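Local coordinates for protein 1-acyl-sn-glycerol-3-phosphate acyltransferase (Thermotoga maritima, PDB 5KYM) that probably transfers an acyl chain to the sn-2 position of lysophosphatidic acid at the membrane, yielding phosphatidic acid for phospholipid synthesis, at residues 46-60 against 88-100. Residues are numbered along the deposited sequence; the frame is centred on the assembly and turned at random.
With HGX (1-heptadecanoyl-2-tridecanoyl-3-glycerol-phosphonyl choline), chain D; DD9 (nonane), chain F.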
loop_
_atom_site.group_PDB
_atom_site.type_symbol
_atom_site.label_atom_id
_atom_site.label_comp_id
_atom_site.label_asym_id
_atom_site.label_seq_id
_atom_site.Cartn_x
_atom_site.Cartn_y
_atom_site.Cartn_z
ATOM N N LEU A 46 11.248 7.729 6.968
ATOM C CA LEU A 46 10.721 7.156 5.739
ATOM C C LEU A 46 11.440 5.884 5.323
ATOM O O LEU A 46 10.818 4.954 4.850
ATOM C CB LEU A 46 10.687 8.181 4.581
ATOM C CG LEU A 46 9.520 9.180 4.658
ATOM C CD1 LEU A 46 9.527 10.060 3.458
ATOM C CD2 LEU A 46 8.120 8.544 4.809
ATOM N N LYS A 47 12.744 5.838 5.512
ATOM C CA LYS A 47 13.536 4.711 5.065
ATOM C C LYS A 47 13.213 3.552 5.959
ATOM O O LYS A 47 13.040 2.456 5.469
ATOM C CB LYS A 47 15.026 5.068 5.088
ATOM C CG LYS A 47 15.961 4.111 4.392
ATOM C CD LYS A 47 15.702 4.067 2.882
ATOM C CE LYS A 47 15.952 2.677 2.325
ATOM N NZ LYS A 47 17.335 2.180 2.708
ATOM N N GLU A 48 13.054 3.799 7.259
ATOM C CA GLU A 48 12.710 2.736 8.230
ATOM C C GLU A 48 11.384 2.038 7.976
ATOM O O GLU A 48 11.256 0.859 8.296
ATOM C CB GLU A 48 12.715 3.276 9.676
ATOM C CG GLU A 48 14.071 3.547 10.296
ATOM C CD GLU A 48 14.974 2.356 10.160
ATOM O OE1 GLU A 48 14.543 1.208 10.532
ATOM O OE2 GLU A 48 16.084 2.578 9.584
ATOM N N ILE A 49 10.419 2.809 7.485
ATOM C CA ILE A 49 9.104 2.359 7.067
ATOM C C ILE A 49 9.236 1.466 5.878
ATOM O O ILE A 49 8.645 0.402 5.838
ATOM C CB ILE A 49 8.175 3.571 6.681
ATOM C CG1 ILE A 49 7.828 4.351 7.958
ATOM C CG2 ILE A 49 6.895 3.152 5.910
ATOM C CD1 ILE A 49 7.236 5.727 7.703
ATOM N N GLU A 50 9.955 1.929 4.871
ATOM C CA GLU A 50 10.218 1.148 3.689
ATOM C C GLU A 50 10.871 -0.209 4.136
ATOM O O GLU A 50 10.452 -1.285 3.712
ATOM C CB GLU A 50 11.064 1.977 2.736
ATOM C CG GLU A 50 11.703 1.186 1.596
ATOM C CD GLU A 50 12.542 2.018 0.656
ATOM O OE1 GLU A 50 13.216 2.931 1.128
ATOM O OE2 GLU A 50 12.560 1.760 -0.568
ATOM N N LYS A 51 11.847 -0.146 5.044
ATOM C CA LYS A 51 12.511 -1.353 5.507
ATOM C C LYS A 51 11.509 -2.266 6.175
ATOM O O LYS A 51 11.589 -3.449 6.050
ATOM C CB LYS A 51 13.656 -1.034 6.444
ATOM C CG LYS A 51 14.752 -0.241 5.734
ATOM C CD LYS A 51 15.616 0.621 6.673
ATOM C CE LYS A 51 16.694 -0.202 7.326
ATOM N NZ LYS A 51 16.946 0.138 8.724
ATOM N N PHE A 52 10.545 -1.715 6.887
ATOM C CA PHE A 52 9.490 -2.522 7.503
ATOM C C PHE A 52 8.670 -3.247 6.437
ATOM O O PHE A 52 8.448 -4.472 6.512
ATOM C CB PHE A 52 8.610 -1.682 8.423
ATOM C CG PHE A 52 7.358 -2.370 8.826
ATOM C CD1 PHE A 52 7.383 -3.375 9.797
ATOM C CD2 PHE A 52 6.127 -2.049 8.230
ATOM C CE1 PHE A 52 6.185 -4.035 10.121
ATOM C CE2 PHE A 52 4.957 -2.700 8.591
ATOM C CZ PHE A 52 4.985 -3.684 9.527
ATOM N N GLY A 53 8.238 -2.490 5.445
ATOM C CA GLY A 53 7.485 -3.083 4.331
ATOM C C GLY A 53 8.157 -4.367 3.840
ATOM O O GLY A 53 7.550 -5.429 3.770
ATOM N N LYS A 54 9.437 -4.256 3.589
ATOM C CA LYS A 54 10.217 -5.328 3.051
ATOM C C LYS A 54 10.387 -6.423 4.036
ATOM O O LYS A 54 10.096 -7.575 3.720
ATOM C CB LYS A 54 11.598 -4.818 2.617
ATOM C CG LYS A 54 11.538 -3.977 1.358
ATOM C CD LYS A 54 12.753 -4.099 0.533
ATOM C CE LYS A 54 12.816 -3.080 -0.510
ATOM N NZ LYS A 54 12.889 -1.740 0.162
ATOM N N ARG A 55 10.879 -6.078 5.213
ATOM C CA ARG A 55 11.162 -7.046 6.259
ATOM C C ARG A 55 9.927 -7.877 6.564
ATOM O O ARG A 55 10.033 -9.070 6.832
ATOM C CB ARG A 55 11.665 -6.337 7.514
ATOM C CG ARG A 55 13.088 -5.846 7.376
ATOM C CD ARG A 55 13.720 -5.243 8.610
ATOM N NE ARG A 55 15.075 -4.689 8.338
ATOM C CZ ARG A 55 15.731 -3.858 9.157
ATOM N NH1 ARG A 55 15.202 -3.456 10.310
ATOM N NH2 ARG A 55 16.934 -3.401 8.832
ATOM N N ALA A 56 8.750 -7.258 6.523
ATOM C CA ALA A 56 7.510 -7.963 6.777
ATOM C C ALA A 56 7.410 -9.273 6.019
ATOM O O ALA A 56 7.005 -10.339 6.553
ATOM C CB ALA A 56 6.343 -7.085 6.357
ATOM N N PHE A 57 7.748 -9.195 4.745
ATOM C CA PHE A 57 7.603 -10.369 3.931
ATOM C C PHE A 57 8.665 -11.390 4.302
ATOM O O PHE A 57 8.400 -12.589 4.184
ATOM C CB PHE A 57 7.534 -10.035 2.448
ATOM C CG PHE A 57 6.300 -9.332 2.096
ATOM C CD1 PHE A 57 6.176 -7.996 2.369
ATOM C CD2 PHE A 57 5.221 -10.009 1.605
ATOM C CE1 PHE A 57 4.991 -7.339 2.157
ATOM C CE2 PHE A 57 3.997 -9.357 1.407
ATOM C CZ PHE A 57 3.893 -8.012 1.689
ATOM N N THR A 58 9.821 -10.959 4.816
ATOM C CA THR A 58 10.830 -11.942 5.250
ATOM C C THR A 58 10.366 -12.662 6.489
ATOM O O THR A 58 10.496 -13.866 6.571
ATOM C CB THR A 58 12.233 -11.390 5.468
ATOM O OG1 THR A 58 12.319 -10.833 6.759
ATOM C CG2 THR A 58 12.614 -10.384 4.460
ATOM N N TRP A 59 9.743 -11.962 7.420
ATOM C CA TRP A 59 9.145 -12.660 8.542
ATOM C C TRP A 59 8.130 -13.771 8.150
ATOM O O TRP A 59 7.846 -14.673 8.930
ATOM C CB TRP A 59 8.499 -11.671 9.480
ATOM C CG TRP A 59 9.368 -10.617 9.867
ATOM C CD1 TRP A 59 10.702 -10.654 9.960
ATOM C CD2 TRP A 59 8.983 -9.325 10.271
ATOM N NE1 TRP A 59 11.206 -9.438 10.371
ATOM C CE2 TRP A 59 10.150 -8.612 10.595
ATOM C CE3 TRP A 59 7.750 -8.683 10.393
ATOM C CZ2 TRP A 59 10.120 -7.289 11.038
ATOM C CZ3 TRP A 59 7.716 -7.366 10.825
ATOM C CH2 TRP A 59 8.878 -6.679 11.131
ATOM N N LEU A 60 7.541 -13.647 6.963
ATOM C CA LEU A 60 6.636 -14.669 6.391
ATOM C C LEU A 60 7.324 -15.670 5.448
ATOM O O LEU A 60 6.660 -16.562 4.887
ATOM C CB LEU A 60 5.437 -13.990 5.689
ATOM C CG LEU A 60 4.616 -13.133 6.657
ATOM C CD1 LEU A 60 3.659 -12.223 5.952
ATOM C CD2 LEU A 60 3.843 -13.997 7.613
ATOM N N MET A 88 -1.787 -7.457 3.717
ATOM C CA MET A 88 -0.408 -7.276 3.420
ATOM C C MET A 88 -0.153 -6.316 2.237
ATOM O O MET A 88 0.999 -5.879 2.017
ATOM C CB MET A 88 0.266 -8.636 3.158
ATOM C CG MET A 88 0.347 -9.565 4.360
ATOM S SD MET A 88 1.030 -8.830 5.875
ATOM C CE MET A 88 2.759 -8.713 5.309
ATOM N N ASP A 89 -1.191 -5.957 1.483
ATOM C CA ASP A 89 -0.986 -5.017 0.391
ATOM C C ASP A 89 -0.336 -3.685 0.824
ATOM O O ASP A 89 0.531 -3.174 0.168
ATOM C CB ASP A 89 -2.288 -4.781 -0.367
ATOM C CG ASP A 89 -2.811 -6.015 -1.038
ATOM O OD1 ASP A 89 -2.036 -6.969 -1.303
ATOM O OD2 ASP A 89 -4.042 -5.986 -1.314
ATOM N N ILE A 90 -0.725 -3.168 1.960
ATOM C CA ILE A 90 -0.138 -1.950 2.481
ATOM C C ILE A 90 1.386 -2.095 2.766
ATOM O O ILE A 90 2.182 -1.305 2.235
ATOM C CB ILE A 90 -1.047 -1.390 3.605
ATOM C CG1 ILE A 90 -2.267 -0.685 2.913
ATOM C CG2 ILE A 90 -0.345 -0.380 4.489
ATOM C CD1 ILE A 90 -2.010 0.610 2.023
ATOM N N PRO A 91 1.789 -3.088 3.567
ATOM C CA PRO A 91 3.245 -3.225 3.741
ATOM C C PRO A 91 3.978 -3.456 2.409
ATOM O O PRO A 91 5.098 -2.942 2.216
ATOM C CB PRO A 91 3.411 -4.453 4.688
ATOM C CG PRO A 91 2.042 -5.019 4.886
ATOM C CD PRO A 91 1.027 -3.933 4.515
ATOM N N LEU A 92 3.349 -4.221 1.521
ATOM C CA LEU A 92 3.890 -4.456 0.199
ATOM C C LEU A 92 4.089 -3.146 -0.553
ATOM O O LEU A 92 5.208 -2.881 -0.969
ATOM C CB LEU A 92 2.964 -5.365 -0.609
ATOM C CG LEU A 92 3.352 -5.695 -2.033
ATOM C CD1 LEU A 92 4.558 -6.553 -1.969
ATOM C CD2 LEU A 92 2.252 -6.403 -2.754
ATOM N N ILE A 93 3.046 -2.320 -0.748
ATOM C CA ILE A 93 3.221 -1.049 -1.495
ATOM C C ILE A 93 4.302 -0.171 -0.754
ATOM O O ILE A 93 5.138 0.468 -1.411
ATOM C CB ILE A 93 1.936 -0.208 -1.642
ATOM C CG1 ILE A 93 0.702 -0.956 -2.136
ATOM C CG2 ILE A 93 2.166 0.989 -2.531
ATOM C CD1 ILE A 93 0.800 -1.527 -3.502
ATOM N N LEU A 94 4.258 -0.145 0.596
ATOM C CA LEU A 94 5.161 0.704 1.404
ATOM C C LEU A 94 6.619 0.329 1.158
ATOM O O LEU A 94 7.461 1.188 0.925
ATOM C CB LEU A 94 4.843 0.600 2.893
ATOM C CG LEU A 94 3.610 1.353 3.435
ATOM C CD1 LEU A 94 3.276 1.145 4.906
ATOM C CD2 LEU A 94 3.817 2.826 3.196
ATOM N N GLY A 95 6.886 -0.962 1.158
ATOM C CA GLY A 95 8.239 -1.462 1.046
ATOM C C GLY A 95 8.814 -1.533 -0.346
ATOM O O GLY A 95 10.024 -1.584 -0.509
ATOM N N PHE A 96 7.967 -1.510 -1.360
ATOM C CA PHE A 96 8.426 -1.762 -2.714
ATOM C C PHE A 96 7.957 -0.785 -3.764
ATOM O O PHE A 96 8.271 -0.964 -4.928
ATOM C CB PHE A 96 7.964 -3.167 -3.118
ATOM C CG PHE A 96 8.622 -4.266 -2.336
ATOM C CD1 PHE A 96 9.855 -4.758 -2.716
ATOM C CD2 PHE A 96 8.017 -4.800 -1.259
ATOM C CE1 PHE A 96 10.467 -5.743 -2.024
ATOM C CE2 PHE A 96 8.630 -5.817 -0.558
ATOM C CZ PHE A 96 9.844 -6.298 -0.957
ATOM N N VAL A 97 7.187 0.230 -3.393
ATOM C CA VAL A 97 6.706 1.215 -4.376
ATOM C C VAL A 97 6.808 2.634 -3.821
ATOM O O VAL A 97 7.408 3.496 -4.454
ATOM C CB VAL A 97 5.251 0.942 -4.732
ATOM C CG1 VAL A 97 4.740 1.946 -5.760
ATOM C CG2 VAL A 97 5.059 -0.518 -5.126
ATOM N N ALA A 98 6.251 2.869 -2.635
ATOM C CA ALA A 98 6.081 4.210 -2.124
ATOM C C ALA A 98 5.676 4.276 -0.657
ATOM O O ALA A 98 4.814 3.532 -0.243
ATOM C CB ALA A 98 5.017 4.868 -2.979
ATOM N N THR A 99 6.264 5.181 0.107
ATOM C CA THR A 99 5.866 5.356 1.466
ATOM C C THR A 99 4.998 6.549 1.580
ATOM O O THR A 99 5.363 7.568 2.205
ATOM C CB THR A 99 7.032 5.484 2.443
ATOM O OG1 THR A 99 7.900 6.548 2.089
ATOM C CG2 THR A 99 7.818 4.276 2.411
ATOM N N GLY A 100 3.773 6.359 1.079
ATOM C CA GLY A 100 2.722 7.369 1.093
ATOM C C GLY A 100 1.571 7.186 2.072
ATOM O O GLY A 100 1.414 6.161 2.763
HETATM O O11 HGX D . 14.702 -8.559 10.438
HETATM C C11 HGX D . 14.964 -7.958 11.490
HETATM C C12 HGX D . 13.906 -7.734 12.550
HETATM C C13 HGX D . 14.444 -7.760 13.979
HETATM C C14 HGX D . 13.318 -7.575 15.007
HETATM C C15 HGX D . 13.583 -8.333 16.309
HETATM C C16 HGX D . 12.454 -8.306 17.359
HETATM C C17 HGX D . 12.551 -9.510 18.307
HETATM C C18 HGX D . 11.771 -9.384 19.615
HETATM O O3 HGX D . 16.301 -7.437 11.749
HETATM C C3 HGX D . 17.123 -6.778 10.771
HETATM C C2 HGX D . 18.530 -7.418 10.654
HETATM C C1 HGX D . 18.937 -7.802 9.198
HETATM O O3P HGX D . 17.866 -8.087 8.264
HETATM O O2 HGX D . 18.651 -8.543 11.568
HETATM C C31 HGX D . 19.309 -8.258 12.856
HETATM O O31 HGX D . 20.530 -8.278 12.836
HETATM C C32 HGX D . 18.572 -7.913 14.159
HETATM C C33 HGX D . 18.278 -9.083 15.109
HETATM C C34 HGX D . 17.777 -8.619 16.493
HETATM C C35 HGX D . 17.051 -9.732 17.272
HETATM C C36 HGX D . 17.329 -9.780 18.784
HETATM C C37 HGX D . 16.499 -10.807 19.594
HETATM C C38 HGX D . 17.057 -11.042 21.027
HETATM C C39 HGX D . 16.120 -11.756 22.042
HETATM C C40 HGX D . 16.761 -12.107 23.401
HETATM O O1 HGX D . 19.171 -7.715 6.111
HETATM P P1 HGX D . 17.798 -7.546 6.721
HETATM O O4 HGX D . 17.207 -6.158 6.729
HETATM O O5 HGX D . 16.714 -8.498 5.944
HETATM C C4 HGX D . 16.947 -9.215 4.718
HETATM C C5 HGX D . 16.733 -8.321 3.497
HETATM C C1 DD9 F . 10.427 1.059 12.194
HETATM C C2 DD9 F . 9.080 1.718 11.947
HETATM C C3 DD9 F . 8.160 0.713 11.285
HETATM C C4 DD9 F . 6.783 1.328 11.099
HETATM C C5 DD9 F . 5.962 0.487 10.116
HETATM C C6 DD9 F . 4.677 1.242 9.797
HETATM C C7 DD9 F . 3.535 0.410 9.214
HETATM C C8 DD9 F . 2.392 1.385 8.859
HETATM C C9 DD9 F . 1.033 0.676 8.789
#
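The Phe57 ring carries the methyl CE of Met88 over one face, displaced toward the rim, with CE 4.1 Å from the ring centroid. Met88 CE also meets Leu60 CD1 tip to tip. At the ring's edge, in its plane, lie Met88 O and Gly53 O. Backbone of Pro91 and Leu92 follows the same edge, and Leu92 CB sits 3.6 Å from Phe57 CZ. The Phe96 ring takes the aliphatic part of Lys54 over one face, with CG 4.0 Å from the ring centroid; its edge meets Phe57 CD1. Lys54 bends at chi2 (-148°) and chi4 (63°), which lets the chain run over the ring face and brings NZ to Gly95 O, a 2.9 Å hydrogen bond in the carbonyl plane. The same NZ also forms a longer salt bridge with Glu50 OE2.

Between the Phe57 end and the Thr99 end the helices come close. Gly53 CA and Gly95 CA are 3.7 Å apart, and the axes approach to 6.7 Å at a crossing angle of -126°. This is a glycine-to-glycine crossing. It docks helix 38-59, probably the second helix of the N-terminal two-helix motif with helix 2-34, onto helix 89-96 of the HX4D acyltransferase domain. Asp89, in the HX4D sequence, is hydrogen-bonded through OD2 to His84 ND1.

Toward the start of 46-60, Ile49 CG2 rests on both Leu94 CD2 and Thr99 CG2. Nonane lies beside the crossing, with C5 over one face of the Phe52 ring and C8 near Leu94 CD1. On the side turned from 88-100, Arg55 NE donates to phospholipid O4 at 3.0 Å.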